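Cytosolic phospholipase A2 delta (Homo sapiens, PDB 5IZ5) hydrolyses the sn-2 ester of glycerophospholipids in a calcium-dependent manner, with a preference for linoleic acid at that position. Local coordinates at residues M339-G344 / R787-N792. The protein carries 3 engineered substitutions. Numbering follows the deposited sequence.
Sequences MTSLYG and RLSDYN
Ser341 and Ser789 meet through hydroxyls set by different first torsions: in Ser341, OG stands opposite the backbone N (chi1 -179°), whereas in Ser789 it is anti to the carbonyl carbon (chi1 -56°). The two hydroxyls meet while Ser789 OG also leans over CA and CB of Ser341, and Ser341 OG donates a short hydrogen bond of 2.6 Å to Ser789 OG. Ser789 OG is also bonded to the carbonyl of Leu785, one turn earlier in its own helix, giving a short chain of hydrogen bonds from Ser341 OG through Ser789 OG to Leu785 O. Serine suits both places because it is small enough for a close helix-helix approach yet carries a group that can both donate and accept a hydrogen bond. The CB of Ser789 points at the other helix and lies 3.3 Å from Ser341 O. Gly344, with no side chain, brings its CA within 4.1 Å of Ser789 CB, and its bare backbone suits the close approach. Beyond it, Gly344 O receives a CA-H...O contact from Asp790 CA at 3.4 Å. With such small residues facing each other, the axes of the two short segments approach to 7.5 Å at a crossing angle of -40°. The contact joins helix 335-351, which begins at substrate-binding Gly335, just after Gly334, to the near-C-terminal helix 779-794 of the catalytic domain; Tyr678 lies against Ser341 from a loop. Because both hydroxyls are buried, their mutual bond and the link to Leu785 give polar groups partners within the protein and probably favour this seating of one helix on the other.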
# COMPACT_ATOMS: atom_id res chain seq x y z
N MET B 339 -18.89 -11.04 -1.64
CA MET B 339 -18.28 -12.35 -1.85
C MET B 339 -19.26 -13.31 -2.53
O MET B 339 -18.92 -13.95 -3.53
CB MET B 339 -17.81 -12.96 -0.52
CG MET B 339 -17.16 -14.33 -0.66
SD MET B 339 -16.82 -15.17 0.89
CE MET B 339 -18.48 -15.56 1.46
N THR B 340 -20.46 -13.40 -1.98
CA THR B 340 -21.50 -14.31 -2.48
C THR B 340 -21.92 -13.95 -3.91
O THR B 340 -21.90 -14.80 -4.80
CB THR B 340 -22.74 -14.30 -1.56
OG1 THR B 340 -22.36 -14.77 -0.27
CG2 THR B 340 -23.87 -15.19 -2.11
N SER B 341 -22.26 -12.69 -4.11
CA SER B 341 -22.74 -12.23 -5.39
C SER B 341 -21.70 -12.41 -6.50
O SER B 341 -22.05 -12.77 -7.63
CB SER B 341 -23.15 -10.77 -5.29
OG SER B 341 -23.66 -10.30 -6.53
N LEU B 342 -20.43 -12.16 -6.17
CA LEU B 342 -19.33 -12.31 -7.13
C LEU B 342 -19.17 -13.75 -7.59
O LEU B 342 -18.89 -14.00 -8.76
CB LEU B 342 -18.02 -11.79 -6.52
CG LEU B 342 -16.76 -11.84 -7.39
CD1 LEU B 342 -16.96 -11.17 -8.74
CD2 LEU B 342 -15.60 -11.17 -6.65
N TYR B 343 -19.34 -14.70 -6.67
CA TYR B 343 -19.37 -16.12 -7.03
C TYR B 343 -20.41 -16.38 -8.13
O TYR B 343 -20.14 -17.09 -9.10
CB TYR B 343 -19.70 -16.98 -5.82
CG TYR B 343 -18.51 -17.41 -4.98
CD1 TYR B 343 -17.51 -18.22 -5.51
CD2 TYR B 343 -18.41 -17.04 -3.64
CE1 TYR B 343 -16.44 -18.63 -4.73
CE2 TYR B 343 -17.34 -17.44 -2.86
CZ TYR B 343 -16.35 -18.23 -3.41
OH TYR B 343 -15.29 -18.63 -2.64
N GLY B 344 -21.59 -15.80 -7.95
CA GLY B 344 -22.68 -15.91 -8.92
C GLY B 344 -22.34 -15.29 -10.25
O GLY B 344 -22.64 -15.86 -11.30
N ARG B 787 -28.03 -16.92 -7.10
CA ARG B 787 -28.80 -17.19 -8.32
C ARG B 787 -29.26 -15.90 -8.99
O ARG B 787 -29.28 -15.81 -10.21
CB ARG B 787 -29.99 -18.12 -8.05
CG ARG B 787 -29.62 -19.54 -7.67
CD ARG B 787 -30.73 -20.54 -8.02
NE ARG B 787 -30.41 -21.89 -7.55
CZ ARG B 787 -30.83 -22.44 -6.42
NH1 ARG B 787 -31.61 -21.79 -5.56
NH2 ARG B 787 -30.45 -23.69 -6.12
N LEU B 788 -29.62 -14.90 -8.19
CA LEU B 788 -29.92 -13.58 -8.72
C LEU B 788 -28.75 -13.04 -9.52
O LEU B 788 -28.92 -12.55 -10.64
CB LEU B 788 -30.25 -12.60 -7.59
CG LEU B 788 -30.32 -11.12 -7.98
CD1 LEU B 788 -31.40 -10.89 -9.03
CD2 LEU B 788 -30.57 -10.25 -6.77
N SER B 789 -27.56 -13.10 -8.93
CA SER B 789 -26.35 -12.58 -9.56
C SER B 789 -26.06 -13.32 -10.86
O SER B 789 -25.78 -12.70 -11.88
CB SER B 789 -25.16 -12.70 -8.60
OG SER B 789 -25.42 -12.06 -7.37
N ASP B 790 -26.11 -14.64 -10.79
CA ASP B 790 -25.96 -15.50 -11.95
C ASP B 790 -26.94 -15.12 -13.06
O ASP B 790 -26.56 -14.91 -14.21
CB ASP B 790 -26.17 -16.96 -11.52
CG ASP B 790 -26.05 -17.94 -12.66
OD1 ASP B 790 -25.44 -17.61 -13.70
OD2 ASP B 790 -26.56 -19.07 -12.51
N TYR B 791 -28.21 -15.00 -12.68
CA TYR B 791 -29.26 -14.64 -13.62
C TYR B 791 -29.01 -13.29 -14.29
O TYR B 791 -29.09 -13.18 -15.52
CB TYR B 791 -30.62 -14.63 -12.91
CG TYR B 791 -31.74 -14.10 -13.77
CD1 TYR B 791 -32.51 -14.96 -14.55
CD2 TYR B 791 -32.03 -12.75 -13.79
CE1 TYR B 791 -33.54 -14.47 -15.34
CE2 TYR B 791 -33.05 -12.26 -14.57
CZ TYR B 791 -33.80 -13.12 -15.34
OH TYR B 791 -34.83 -12.63 -16.12
N ASN B 792 -28.71 -12.27 -13.49
CA ASN B 792 -28.50 -10.91 -14.00
C ASN B 792 -27.42 -10.82 -15.06
O ASN B 792 -27.51 -9.99 -15.96
CB ASN B 792 -28.15 -9.95 -12.86
CG ASN B 792 -29.34 -9.61 -11.99
OD1 ASN B 792 -30.44 -10.12 -12.21
ND2 ASN B 792 -29.12 -8.75 -11.01